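PDB 3WZ1: beta-agarase AgaA from Microbulbifer thermotolerans, which cleaves beta-1,4-galactosidic linkages within agarose chains as a periplasmic endo-acting family 16 glycoside hydrolase, leaving neoagarotetraose as its main product. Local coordinates for residues W193-L199 with T226-M232; Y103-R107 with D118-L122; D131-A135 with R149-S153; F186-G190 with Y202-K206; P24-F29 with E44-E48. All coordinates share one frame; numbering follows the deposited sequence. Where two conformers were deposited one is given.

Contact 1: residues W193-L199 with T226-M232. With NA (sodium ion), chain C.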
# COMPACT_ATOMS: atom_id res chain seq x y z
N TRP A 193 -3.18 -12.90 2.35
CA TRP A 193 -4.54 -12.80 2.85
C TRP A 193 -5.15 -14.17 2.62
O TRP A 193 -5.70 -14.46 1.56
CB TRP A 193 -5.27 -11.70 2.10
CG TRP A 193 -6.72 -11.50 2.41
CD1 TRP A 193 -7.41 -11.90 3.52
CD2 TRP A 193 -7.65 -10.79 1.59
NE1 TRP A 193 -8.73 -11.49 3.43
CE2 TRP A 193 -8.91 -10.83 2.24
CE3 TRP A 193 -7.55 -10.14 0.35
CZ2 TRP A 193 -10.02 -10.21 1.70
CZ3 TRP A 193 -8.66 -9.57 -0.20
CH2 TRP A 193 -9.89 -9.59 0.49
N ARG A 194 -5.00 -15.04 3.63
CA ARG A 194 -5.37 -16.45 3.49
C ARG A 194 -6.86 -16.70 3.62
O ARG A 194 -7.43 -17.46 2.83
CB ARG A 194 -4.63 -17.30 4.52
CG ARG A 194 -4.80 -18.81 4.32
CD ARG A 194 -4.14 -19.54 5.47
NE ARG A 194 -4.97 -19.49 6.67
CZ ARG A 194 -4.60 -19.94 7.86
NH1 ARG A 194 -3.40 -20.46 8.06
NH2 ARG A 194 -5.47 -19.88 8.86
N ASP A 195 -7.47 -16.06 4.62
CA ASP A 195 -8.88 -16.20 4.91
C ASP A 195 -9.27 -15.01 5.78
O ASP A 195 -8.42 -14.18 6.09
CB ASP A 195 -9.17 -17.59 5.55
CG ASP A 195 -8.46 -17.80 6.87
OD1 ASP A 195 -8.68 -17.01 7.81
OD2 ASP A 195 -7.70 -18.79 6.98
N PRO A 196 -10.55 -14.87 6.15
CA PRO A 196 -10.97 -13.65 6.82
C PRO A 196 -10.33 -13.42 8.19
O PRO A 196 -10.46 -12.33 8.72
CB PRO A 196 -12.49 -13.85 6.98
CG PRO A 196 -12.86 -14.69 5.80
CD PRO A 196 -11.71 -15.66 5.70
N TRP A 197 -9.69 -14.44 8.75
CA TRP A 197 -9.10 -14.36 10.08
C TRP A 197 -7.60 -14.59 10.10
O TRP A 197 -7.02 -14.82 11.18
CB TRP A 197 -9.79 -15.36 11.00
CG TRP A 197 -11.26 -15.17 11.06
CD1 TRP A 197 -12.21 -15.97 10.52
CD2 TRP A 197 -11.95 -14.07 11.65
NE1 TRP A 197 -13.46 -15.46 10.76
CE2 TRP A 197 -13.32 -14.28 11.45
CE3 TRP A 197 -11.54 -12.93 12.34
CZ2 TRP A 197 -14.29 -13.39 11.91
CZ3 TRP A 197 -12.51 -12.04 12.77
CH2 TRP A 197 -13.86 -12.29 12.57
N HIS A 198 -6.92 -14.49 8.96
CA HIS A 198 -5.51 -14.84 8.93
C HIS A 198 -4.74 -14.09 7.86
O HIS A 198 -4.97 -14.28 6.66
CB HIS A 198 -5.36 -16.34 8.73
CG HIS A 198 -3.96 -16.83 8.91
ND1 HIS A 198 -3.49 -17.28 10.13
CD2 HIS A 198 -2.94 -16.95 8.04
CE1 HIS A 198 -2.23 -17.65 9.99
NE2 HIS A 198 -1.87 -17.46 8.74
N LEU A 199 -3.84 -13.23 8.32
CA LEU A 199 -2.90 -12.47 7.49
C LEU A 199 -1.46 -12.81 7.86
O LEU A 199 -1.11 -12.88 9.06
CB LEU A 199 -3.09 -10.98 7.74
CG LEU A 199 -4.49 -10.40 7.51
CD1 LEU A 199 -4.46 -8.94 7.87
CD2 LEU A 199 -4.95 -10.57 6.08
N THR A 226 -17.76 -11.75 10.35
CA THR A 226 -17.37 -12.14 8.99
C THR A 226 -15.87 -12.00 8.70
O THR A 226 -15.39 -12.61 7.74
CB THR A 226 -18.15 -11.36 7.93
OG1 THR A 226 -17.81 -9.96 8.00
CG2 THR A 226 -19.66 -11.49 8.11
N GLY A 227 -15.16 -11.21 9.51
CA GLY A 227 -13.73 -10.97 9.30
C GLY A 227 -13.42 -10.18 8.05
O GLY A 227 -14.27 -9.49 7.49
N LEU A 228 -12.17 -10.29 7.60
CA LEU A 228 -11.70 -9.59 6.40
C LEU A 228 -12.07 -10.44 5.20
O LEU A 228 -11.30 -11.30 4.77
CB LEU A 228 -10.20 -9.36 6.48
CG LEU A 228 -9.76 -8.47 7.63
CD1 LEU A 228 -8.26 -8.53 7.80
CD2 LEU A 228 -10.25 -7.05 7.40
N SER A 229 -13.27 -10.22 4.70
CA SER A 229 -13.91 -11.14 3.74
C SER A 229 -14.43 -10.49 2.47
O SER A 229 -14.69 -11.19 1.50
CB SER A 229 -15.04 -11.89 4.44
OG SER A 229 -16.07 -10.98 4.84
N LYS A 230 -14.63 -9.17 2.47
CA LYS A 230 -15.15 -8.48 1.32
C LYS A 230 -14.09 -8.37 0.23
O LYS A 230 -12.89 -8.30 0.55
CB LYS A 230 -15.66 -7.08 1.70
CG LYS A 230 -16.85 -7.14 2.64
CD LYS A 230 -17.22 -5.80 3.27
CE LYS A 230 -18.45 -6.00 4.13
NZ LYS A 230 -18.92 -4.81 4.88
N PRO A 231 -14.50 -8.36 -1.05
CA PRO A 231 -13.50 -8.10 -2.08
C PRO A 231 -12.83 -6.75 -1.85
O PRO A 231 -13.49 -5.81 -1.41
CB PRO A 231 -14.30 -8.09 -3.36
CG PRO A 231 -15.58 -8.81 -3.05
CD PRO A 231 -15.86 -8.50 -1.62
N MET A 232 -11.52 -6.67 -2.11
CA MET A 232 -10.81 -5.42 -1.88
C MET A 232 -10.04 -4.98 -3.12
O MET A 232 -9.42 -5.80 -3.80
CB MET A 232 -9.82 -5.54 -0.72
CG MET A 232 -10.47 -5.86 0.61
SD MET A 232 -9.25 -5.84 1.92
CE MET A 232 -10.17 -6.67 3.22
NA NA C . -16.31 -9.18 6.35
O HOH W 1 -18.55 -9.30 5.02
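With CG of Trp-193 turned trans to its own backbone nitrogen (chi1 176°), the indole reaches from its strand toward the 226-232 loop, and its NE1 bonds Leu-228 O at 2.9 Å. NE1 meets that oxygen from above the carbonyl plane, while the oxygen lies almost in the indole plane. Over one indole face sits Met-232 SD, 4.5 Å from the centroid of the six-membered ring of Trp-193, a Met-aromatic contact. The other backbone end of Leu-228 is held too: Leu-228 N donates to a lone pair of Pro-196 O at 2.9 Å. In Trp-197, chi1 of -56° swings the ring back so that Gly-227 CA rests over its six-membered ring, 3.7 Å from the Trp-197 centroid, a CH-pi contact where a side chain would clash. The same loop binds a sodium ion through Thr-226 OG1, Gly-227 O and Ser-229 OG, with Glu-128 and a water completing the set. A tight hairpin with a type I turn from Asp-195 to His-198 thus packs against a metal-binding loop of the GH16 jelly roll.

Contact 2: residues Y103-R107 with D118-L122; sequences YMEAR and DFWFL
Met-104 and Phe-121 reach toward each other from two strands whose axes run 8.4 Å apart and nearly antiparallel, at 156°. The thioether lies over the ring face: Met-104 SD stands 3.5 Å from the Phe-121 centroid, close to the ring normal, and Met-104 CE covers the same ring at 3.8 Å from its centroid. A bend at the last torsion (chi3 -65°) folds the methyl back so that sulfur and methyl both touch the ring. Close by is the second apolar contact, Ala-106 CB, which presses on one face of Phe-119 at 3.4 Å from CD2, while Phe-121 CE2 lies over the opposite face. The looser part lies behind this apolar seam, without being open to solvent. Glu-105 turns its side chain away and touches Phe-119 merely through its backbone; its carboxylate, buried, is taken up by Tyr-103 OH, Arg-188, Arg-270 and Trp-268. Across the interior of the sandwich, strand 102-109 runs between strands 187-195 and 264-276, whereas strand 116-123 is flanked by 128-135 and 232-239, and Phe-271 packs against both Met-104 and Phe-121.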
# COMPACT_ATOMS: atom_id res chain seq x y z
N TYR A 103 -2.03 -13.91 -2.35
CA TYR A 103 -0.78 -13.27 -1.92
C TYR A 103 -0.60 -12.00 -2.72
O TYR A 103 -0.68 -12.03 -3.94
CB TYR A 103 0.43 -14.20 -2.15
CG TYR A 103 1.74 -13.60 -1.72
CD1 TYR A 103 2.07 -13.46 -0.37
CD2 TYR A 103 2.65 -13.11 -2.67
CE1 TYR A 103 3.26 -12.89 0.03
CE2 TYR A 103 3.84 -12.52 -2.26
CZ TYR A 103 4.13 -12.41 -0.91
OH TYR A 103 5.32 -11.83 -0.50
N MET A 104 -0.36 -10.88 -2.04
CA MET A 104 -0.34 -9.55 -2.65
C MET A 104 0.96 -8.86 -2.26
O MET A 104 1.22 -8.71 -1.06
CB MET A 104 -1.52 -8.73 -2.12
CG MET A 104 -2.83 -9.50 -2.12
SD MET A 104 -4.26 -8.56 -1.50
CE MET A 104 -3.81 -8.32 0.20
N GLU A 105 1.77 -8.45 -3.24
CA GLU A 105 3.13 -7.97 -2.96
C GLU A 105 3.52 -6.81 -3.84
O GLU A 105 3.21 -6.80 -5.03
CB GLU A 105 4.10 -9.13 -3.15
CG GLU A 105 5.53 -8.85 -2.71
CD GLU A 105 6.46 -9.89 -3.27
OE1 GLU A 105 6.84 -9.76 -4.46
OE2 GLU A 105 6.82 -10.76 -2.50
N ALA A 106 4.23 -5.84 -3.26
CA ALA A 106 4.83 -4.77 -4.04
C ALA A 106 6.32 -4.72 -3.79
O ALA A 106 6.77 -4.99 -2.69
CB ALA A 106 4.24 -3.43 -3.68
N ARG A 107 7.07 -4.34 -4.83
CA ARG A 107 8.47 -3.98 -4.66
C ARG A 107 8.56 -2.48 -4.91
O ARG A 107 8.16 -1.99 -5.97
CB ARG A 107 9.37 -4.75 -5.63
CG ARG A 107 10.84 -4.35 -5.54
CD ARG A 107 11.74 -5.21 -6.41
NE ARG A 107 13.14 -4.98 -6.04
CZ ARG A 107 14.02 -4.28 -6.75
NH1 ARG A 107 13.72 -3.73 -7.92
NH2 ARG A 107 15.25 -4.14 -6.29
N ASP A 118 2.07 4.20 0.32
CA ASP A 118 1.10 3.12 0.57
C ASP A 118 0.92 2.14 -0.59
O ASP A 118 0.89 2.52 -1.76
CB ASP A 118 -0.29 3.69 0.89
CG ASP A 118 -0.28 4.68 2.04
OD1 ASP A 118 0.40 4.39 3.05
OD2 ASP A 118 -1.01 5.72 1.96
N PHE A 119 0.74 0.87 -0.21
CA PHE A 119 0.25 -0.20 -1.09
C PHE A 119 -0.74 -0.94 -0.23
O PHE A 119 -0.36 -1.55 0.79
CB PHE A 119 1.38 -1.11 -1.56
CG PHE A 119 0.92 -2.36 -2.28
CD1 PHE A 119 0.11 -2.30 -3.41
CD2 PHE A 119 1.35 -3.61 -1.83
CE1 PHE A 119 -0.26 -3.48 -4.08
CE2 PHE A 119 0.98 -4.78 -2.49
CZ PHE A 119 0.19 -4.71 -3.61
N TRP A 120 -2.02 -0.80 -0.56
CA TRP A 120 -3.06 -1.21 0.37
C TRP A 120 -4.34 -1.60 -0.36
O TRP A 120 -4.43 -1.50 -1.57
CB TRP A 120 -3.30 -0.11 1.40
CG TRP A 120 -3.84 1.16 0.86
CD1 TRP A 120 -3.23 2.02 -0.01
CD2 TRP A 120 -5.09 1.77 1.19
NE1 TRP A 120 -4.01 3.12 -0.23
CE2 TRP A 120 -5.17 2.98 0.49
CE3 TRP A 120 -6.15 1.40 2.02
CZ2 TRP A 120 -6.27 3.84 0.58
CZ3 TRP A 120 -7.25 2.24 2.10
CH2 TRP A 120 -7.30 3.45 1.39
N PHE A 121 -5.30 -2.08 0.44
CA PHE A 121 -6.50 -2.74 -0.05
C PHE A 121 -7.71 -2.28 0.71
O PHE A 121 -7.65 -2.15 1.92
CB PHE A 121 -6.31 -4.27 0.07
CG PHE A 121 -5.22 -4.74 -0.81
CD1 PHE A 121 -5.49 -5.12 -2.13
CD2 PHE A 121 -3.90 -4.64 -0.40
CE1 PHE A 121 -4.45 -5.43 -3.00
CE2 PHE A 121 -2.87 -4.94 -1.27
CZ PHE A 121 -3.15 -5.33 -2.56
N LEU A 122 -8.78 -2.01 -0.01
CA LEU A 122 -10.01 -1.51 0.61
C LEU A 122 -11.24 -2.05 -0.09
O LEU A 122 -11.29 -2.09 -1.31
CB LEU A 122 -10.03 0.03 0.57
CG LEU A 122 -11.13 0.75 1.34
CD1 LEU A 122 -11.01 0.50 2.84
CD2 LEU A 122 -11.07 2.23 1.03

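Contact 3: residues D131-A135 with R149-S153; sequences DVIEA and RLHLS
Glu-134 and His-151 lie side by side, carboxylate and imidazole only 9° from coplanar, and His-151 ND1 donates to the anti lone pair of Glu-134 OE1 at 2.6 Å. The other carboxylate oxygen, OE2, accepts from Gln-241, so both oxygens of this buried group have a protein partner. The backbones of Glu-134 and His-151 are joined as well: His-151 N bonds Glu-134 O at 2.9 Å, almost in line with the carbonyl. Across the classic beta bulge at Val-132 and Ile-133, Asp-131 N is satisfied by Ser-153 O at 3.0 Å, while Ser-153 OG turns to Gln-166. A water in the break accepts from Glu-134 N at 2.9 Å and lies within bonding distance of Val-132 O and His-151 O. A leucine in place of Glu-134 would probably leave His-151 ND1 and Gln-241 without their acceptor and set the imidazole freer to turn. Glu-134 is the predicted proton donor and Glu-129 the predicted nucleophile, a pair of carboxylates on one strand characteristic of the GH16 retaining active site.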
# COMPACT_ATOMS: atom_id res chain seq x y z
N ASP A 131 -3.42 -3.18 4.94
CA ASP A 131 -2.27 -2.33 4.60
C ASP A 131 -0.98 -3.13 4.46
O ASP A 131 -0.43 -3.62 5.49
CB ASP A 131 -2.07 -1.29 5.68
CG ASP A 131 -3.33 -0.54 5.94
OD1 ASP A 131 -3.80 0.10 4.96
OD2 ASP A 131 -3.85 -0.62 7.07
N VAL A 132 -0.47 -3.21 3.24
CA VAL A 132 0.72 -4.02 2.95
C VAL A 132 1.96 -3.14 3.11
O VAL A 132 2.76 -3.36 4.02
CB VAL A 132 0.63 -4.69 1.56
CG1 VAL A 132 1.88 -5.50 1.27
CG2 VAL A 132 -0.60 -5.58 1.47
N ILE A 133 2.12 -2.12 2.25
CA ILE A 133 3.08 -1.03 2.52
C ILE A 133 2.32 0.16 3.07
O ILE A 133 1.38 0.68 2.43
CB ILE A 133 3.93 -0.61 1.29
CG1 ILE A 133 4.74 -1.78 0.75
CG2 ILE A 133 4.83 0.58 1.65
CD1 ILE A 133 5.57 -1.46 -0.47
N GLU A 134 2.69 0.58 4.27
CA GLU A 134 2.30 1.88 4.82
C GLU A 134 3.48 2.33 5.66
O GLU A 134 3.77 1.73 6.70
CB GLU A 134 1.04 1.80 5.67
CG GLU A 134 0.65 3.14 6.27
CD GLU A 134 -0.71 3.13 6.92
OE1 GLU A 134 -0.89 2.48 7.99
OE2 GLU A 134 -1.65 3.72 6.34
N ALA A 135 4.19 3.34 5.19
CA ALA A 135 5.42 3.71 5.83
C ALA A 135 5.79 5.13 5.47
O ALA A 135 5.32 5.68 4.46
CB ALA A 135 6.52 2.76 5.39
N ARG A 149 11.01 1.94 10.12
CA ARG A 149 9.84 1.12 10.43
C ARG A 149 8.92 0.96 9.19
O ARG A 149 8.77 1.89 8.40
CB ARG A 149 9.06 1.75 11.60
CG ARG A 149 9.91 2.08 12.84
CD ARG A 149 9.71 1.04 13.91
NE ARG A 149 10.75 0.71 14.91
CZ ARG A 149 11.97 1.22 15.16
NH1 ARG A 149 12.52 2.25 14.53
NH2 ARG A 149 12.66 0.64 16.12
N LEU A 150 8.29 -0.21 9.07
CA LEU A 150 7.16 -0.44 8.13
C LEU A 150 5.93 -0.68 9.01
O LEU A 150 5.97 -1.49 9.94
CB LEU A 150 7.41 -1.66 7.26
CG LEU A 150 8.62 -1.57 6.32
CD1 LEU A 150 8.92 -2.94 5.70
CD2 LEU A 150 8.41 -0.50 5.23
N HIS A 151 4.83 0.01 8.74
CA HIS A 151 3.62 -0.18 9.52
C HIS A 151 2.87 -1.35 8.88
O HIS A 151 2.41 -1.25 7.73
CB HIS A 151 2.77 1.08 9.51
CG HIS A 151 1.60 1.01 10.43
ND1 HIS A 151 0.36 1.50 10.08
CD2 HIS A 151 1.47 0.52 11.68
CE1 HIS A 151 -0.48 1.30 11.08
NE2 HIS A 151 0.18 0.73 12.07
N LEU A 152 2.74 -2.44 9.63
CA LEU A 152 2.06 -3.66 9.14
C LEU A 152 0.73 -3.72 9.82
O LEU A 152 0.66 -3.95 11.02
CB LEU A 152 2.88 -4.90 9.50
CG LEU A 152 4.35 -4.87 9.06
CD1 LEU A 152 5.03 -6.16 9.51
CD2 LEU A 152 4.49 -4.68 7.57
N SER A 153 -0.35 -3.50 9.07
CA SER A 153 -1.63 -3.30 9.72
C SER A 153 -2.82 -3.61 8.83
O SER A 153 -2.68 -4.03 7.67
CB SER A 153 -1.72 -1.88 10.30
OG SER A 153 -2.72 -1.83 11.34
O HOH W 2 4.22 -1.48 5.64

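Contact 4: residues F186-G190 with Y202-K206; sequences FHRVG and YVDGK
The imidazole of His-187 meets Asp-204 at its edge: His-187 ND1 points in the ring plane at the syn lone pair of Asp-204 OD2, 2.7 Å away and nearly straight at 168°, although ring and carboxylate planes are turned 36° against each other. The guanidinium of Arg-188 is covered on one face by the backbone of Gly-205, and Arg-188 NH2 lies 3.3 Å from Gly-205 CA, which leaves no room there for a side chain. At the edge of the Tyr-202 ring lies Gly-190 O. These groups decorate an antiparallel beta hairpin of the GH16 sandwich, strands 187-195 and 198-203. Gly-190 and Tyr-202 form a hydrogen-bonded pair joined by two backbone bonds, and Val-189 with Val-203 is the next, non-hydrogen-bonded pair, both valines on the face that packs toward Val-132 and Leu-150. Beyond it the second strand enters a type I' turn from Val-203 to Lys-206, with Asp-204 and Gly-205 at positive phi. Arg-188 departs on the other side, its CG wedged between backbone N and carbonyl carbon (chi1 71°), and runs extended to Glu-105, with which Arg-188 NH1 makes a salt bridge. Asp-204 ties the turn to the first strand: besides holding the histidine, Asp-204 N donates to Arg-188 O (2.8 Å) and Asp-204 OD1 accepts from Arg-188 N (2.9 Å).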
# COMPACT_ATOMS: atom_id res chain seq x y z
N PHE A 186 14.80 -0.20 -2.98
CA PHE A 186 13.59 -0.98 -3.22
C PHE A 186 13.54 -2.20 -2.28
O PHE A 186 14.52 -2.90 -2.11
CB PHE A 186 13.49 -1.42 -4.67
CG PHE A 186 13.15 -0.30 -5.59
CD1 PHE A 186 14.14 0.55 -6.05
CD2 PHE A 186 11.85 -0.08 -5.97
CE1 PHE A 186 13.82 1.60 -6.90
CE2 PHE A 186 11.52 0.97 -6.81
CZ PHE A 186 12.51 1.81 -7.27
N HIS A 187 12.38 -2.41 -1.68
CA HIS A 187 12.14 -3.59 -0.83
C HIS A 187 10.85 -4.21 -1.26
O HIS A 187 9.99 -3.54 -1.84
CB HIS A 187 12.03 -3.18 0.63
CG HIS A 187 13.32 -2.72 1.21
ND1 HIS A 187 14.23 -3.60 1.77
CD2 HIS A 187 13.89 -1.49 1.26
CE1 HIS A 187 15.29 -2.92 2.16
NE2 HIS A 187 15.11 -1.64 1.88
N ARG A 188 10.68 -5.50 -0.97
CA ARG A 188 9.42 -6.11 -1.33
C ARG A 188 8.65 -6.43 -0.08
O ARG A 188 9.21 -6.92 0.90
CB ARG A 188 9.58 -7.28 -2.29
CG ARG A 188 10.18 -8.51 -1.74
CD ARG A 188 10.16 -9.57 -2.84
NE ARG A 188 10.90 -10.75 -2.43
CZ ARG A 188 10.43 -11.99 -2.32
NH1 ARG A 188 9.15 -12.28 -2.55
NH2 ARG A 188 11.28 -12.96 -1.99
N VAL A 189 7.38 -6.07 -0.08
CA VAL A 189 6.54 -6.28 1.08
C VAL A 189 5.28 -6.95 0.56
O VAL A 189 4.66 -6.49 -0.39
CB VAL A 189 6.20 -4.96 1.80
CG1 VAL A 189 5.44 -5.23 3.07
CG2 VAL A 189 7.49 -4.21 2.11
N GLY A 190 4.92 -8.07 1.18
CA GLY A 190 3.75 -8.81 0.76
C GLY A 190 2.88 -9.27 1.91
O GLY A 190 3.33 -9.39 3.05
N TYR A 202 5.19 -10.42 4.91
CA TYR A 202 6.52 -10.81 4.45
C TYR A 202 7.32 -9.60 3.97
O TYR A 202 6.80 -8.78 3.20
CB TYR A 202 6.40 -11.81 3.30
CG TYR A 202 5.73 -13.11 3.69
CD1 TYR A 202 4.35 -13.22 3.72
CD2 TYR A 202 6.48 -14.23 3.95
CE1 TYR A 202 3.73 -14.41 4.04
CE2 TYR A 202 5.89 -15.44 4.27
CZ TYR A 202 4.50 -15.52 4.32
OH TYR A 202 3.91 -16.72 4.64
N VAL A 203 8.56 -9.48 4.44
CA VAL A 203 9.43 -8.38 4.04
C VAL A 203 10.68 -9.00 3.40
O VAL A 203 11.35 -9.83 4.04
CB VAL A 203 9.81 -7.48 5.23
CG1 VAL A 203 10.83 -6.43 4.81
CG2 VAL A 203 8.56 -6.81 5.82
N ASP A 204 10.95 -8.66 2.15
CA ASP A 204 12.12 -9.18 1.44
C ASP A 204 12.23 -10.71 1.55
O ASP A 204 13.32 -11.27 1.78
CB ASP A 204 13.38 -8.45 1.92
CG ASP A 204 13.36 -6.97 1.60
OD1 ASP A 204 12.83 -6.65 0.53
OD2 ASP A 204 13.91 -6.17 2.39
N GLY A 205 11.08 -11.37 1.39
CA GLY A 205 11.00 -12.81 1.30
C GLY A 205 10.90 -13.55 2.60
O GLY A 205 10.89 -14.78 2.59
N LYS A 206 10.81 -12.84 3.72
CA LYS A 206 10.79 -13.49 5.03
C LYS A 206 9.52 -13.17 5.78
O LYS A 206 9.08 -12.02 5.80
CB LYS A 206 12.00 -13.05 5.85
CG LYS A 206 13.34 -13.41 5.22
CD LYS A 206 13.52 -14.92 5.08
CE LYS A 206 14.88 -15.29 4.50
NZ LYS A 206 15.99 -14.58 5.19
O HOH W 3 8.36 -10.24 0.70

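Contact 5: residues P24-F29 with E44-E48; sequences PLSDDF and ERWKE. With NA (sodium ion), chain B.
Polar bonds from Arg-45 and Trp-46 fasten the 24-29 loop. Arg-45, extended from CG to NE, sends NE to Pro-24 O at 2.8 Å, and its NH2 adds a weak bond to the same oxygen. Trp-46 NE1 donates to the anti lone pair of Asp-27 OD2 (2.9 Å), indole and carboxylate being nearly coplanar; CG of Asp-27, anti to the backbone N (chi1 -163°), carries the carboxylate to the indole edge. OD2 also serves Tyr-31, while Asp-27 OD1 accepts from Phe-29 N to close an Asx turn. Water bridges Asp-27 OD2 to Arg-45 NH1; OD2 and Arg-45 NE, 4.6 Å apart, interact by charge alone. Among apolar contacts, Leu-25 CD1 rests over the Trp-46 six-membered ring, 4.0 Å from its centroid, and on the same face lies Arg-45 CB. An alanine in place of Arg-45 would probably leave Pro-24 O without its donors and the bridging water without its NH1 partner. Further along the loop, Asp-28 O binds a second sodium ion, so carbonyl, carboxylate and metal bonds together would probably restrain a segment without regular structure.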
# COMPACT_ATOMS: atom_id res chain seq x y z
N PRO A 24 -3.88 -11.84 -13.14
CA PRO A 24 -3.59 -10.88 -14.21
C PRO A 24 -3.50 -9.40 -13.82
O PRO A 24 -3.03 -8.60 -14.63
CB PRO A 24 -4.74 -11.10 -15.21
CG PRO A 24 -5.82 -11.73 -14.41
CD PRO A 24 -5.14 -12.58 -13.39
N LEU A 25 -3.89 -9.02 -12.61
CA LEU A 25 -3.68 -7.65 -12.15
C LEU A 25 -2.19 -7.32 -11.98
O LEU A 25 -1.79 -6.16 -11.95
CB LEU A 25 -4.44 -7.39 -10.84
CG LEU A 25 -4.32 -5.99 -10.25
CD1 LEU A 25 -4.82 -4.90 -11.19
CD2 LEU A 25 -5.06 -5.92 -8.91
N SER A 26 -1.37 -8.36 -11.85
CA SER A 26 0.07 -8.17 -11.64
C SER A 26 0.65 -7.32 -12.76
O SER A 26 0.33 -7.53 -13.94
CB SER A 26 0.79 -9.51 -11.56
OG SER A 26 0.16 -10.36 -10.60
N ASP A 27 1.48 -6.35 -12.38
CA ASP A 27 1.98 -5.32 -13.30
C ASP A 27 3.41 -4.96 -12.87
O ASP A 27 3.61 -4.57 -11.73
CB ASP A 27 1.04 -4.09 -13.30
CG ASP A 27 1.25 -3.16 -14.50
OD1 ASP A 27 2.27 -3.31 -15.20
OD2 ASP A 27 0.39 -2.27 -14.73
N ASP A 28 4.37 -5.10 -13.78
CA ASP A 28 5.73 -4.64 -13.53
C ASP A 28 6.09 -3.32 -14.21
O ASP A 28 7.24 -2.90 -14.20
CB ASP A 28 6.77 -5.75 -13.82
CG ASP A 28 6.82 -6.16 -15.27
OD1 ASP A 28 5.99 -5.68 -16.08
OD2 ASP A 28 7.69 -7.00 -15.60
N PHE A 29 5.08 -2.64 -14.77
CA PHE A 29 5.20 -1.23 -15.14
C PHE A 29 6.29 -0.97 -16.18
O PHE A 29 6.93 0.07 -16.18
CB PHE A 29 5.38 -0.37 -13.88
CG PHE A 29 4.21 -0.46 -12.93
CD1 PHE A 29 2.96 0.00 -13.31
CD2 PHE A 29 4.35 -1.04 -11.67
CE1 PHE A 29 1.88 -0.11 -12.48
CE2 PHE A 29 3.27 -1.16 -10.82
CZ PHE A 29 2.04 -0.68 -11.23
N GLU A 44 -5.78 -0.95 -18.82
CA GLU A 44 -6.21 -2.34 -18.80
C GLU A 44 -6.41 -2.84 -17.36
O GLU A 44 -7.24 -3.73 -17.11
CB GLU A 44 -5.20 -3.25 -19.49
CG GLU A 44 -5.16 -3.17 -21.01
CD GLU A 44 -3.96 -3.95 -21.57
OE1 GLU A 44 -3.52 -4.93 -20.92
OE2 GLU A 44 -3.43 -3.57 -22.63
N ARG A 45 -5.65 -2.28 -16.43
CA ARG A 45 -5.70 -2.71 -15.03
C ARG A 45 -6.17 -1.65 -14.05
O ARG A 45 -6.77 -2.00 -13.02
CB ARG A 45 -4.31 -3.17 -14.58
CG ARG A 45 -3.85 -4.46 -15.23
CD ARG A 45 -2.41 -4.76 -14.90
NE ARG A 45 -2.07 -6.08 -15.43
CZ ARG A 45 -1.79 -6.33 -16.70
NH1 ARG A 45 -1.75 -5.37 -17.62
NH2 ARG A 45 -1.57 -7.58 -17.06
N TRP A 46 -5.83 -0.40 -14.33
CA TRP A 46 -5.86 0.68 -13.33
C TRP A 46 -6.76 1.82 -13.69
O TRP A 46 -7.02 2.09 -14.86
CB TRP A 46 -4.45 1.27 -13.11
CG TRP A 46 -3.42 0.20 -12.80
CD1 TRP A 46 -2.47 -0.28 -13.65
CD2 TRP A 46 -3.30 -0.55 -11.59
NE1 TRP A 46 -1.74 -1.27 -13.03
CE2 TRP A 46 -2.23 -1.46 -11.76
CE3 TRP A 46 -3.96 -0.52 -10.35
CZ2 TRP A 46 -1.84 -2.35 -10.76
CZ3 TRP A 46 -3.57 -1.40 -9.36
CH2 TRP A 46 -2.52 -2.29 -9.57
N LYS A 47 -7.24 2.49 -12.65
CA LYS A 47 -7.83 3.82 -12.81
C LYS A 47 -7.03 4.81 -11.99
O LYS A 47 -6.38 4.44 -10.99
CB LYS A 47 -9.31 3.81 -12.36
CG LYS A 47 -9.51 3.60 -10.85
CD LYS A 47 -10.95 3.65 -10.36
CE LYS A 47 -11.56 5.05 -10.38
NZ LYS A 47 -11.07 6.13 -9.45
N GLU A 48 -7.06 6.09 -12.39
CA GLU A 48 -6.49 7.14 -11.53
C GLU A 48 -7.41 7.37 -10.35
O GLU A 48 -8.64 7.26 -10.48
CB GLU A 48 -6.30 8.43 -12.32
CG GLU A 48 -5.20 8.30 -13.37
CD GLU A 48 -5.52 9.01 -14.67
OE1 GLU A 48 -4.67 9.79 -15.14
OE2 GLU A 48 -6.63 8.74 -15.21
NA NA B . 9.16 -2.61 -12.94
O HOH W 4 0.13 -9.98 -15.22
O HOH W 5 -1.28 -2.54 -17.02

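In the fold
Along the chain the order is contact 5, then 2, 3, and finally 4 and 1, whose segments alternate because both use the hairpin of strands 187-195 and 198-203. Contacts 2, 3 and 4 lie close together, their centres 10 to 11 Å apart, with 2 and 3 in the interior: strand 116-123 runs beside 128-135, where Phe-119 bonds Ile-133 and Val-132, and strand 102-109 beside 187-195, where Ala-106 bonds Val-189. Contact 1 lies about 14 Å from contact 2 between centres and touches it through Met-232 and Phe-121. Contact 5 stands apart, its centre 12 Å from that of contact 2 and 20 to 22 Å from the others. The catalytic domain holds both the predicted active site, at contact 3, and two separate sodium sites, at contacts 1 and 5.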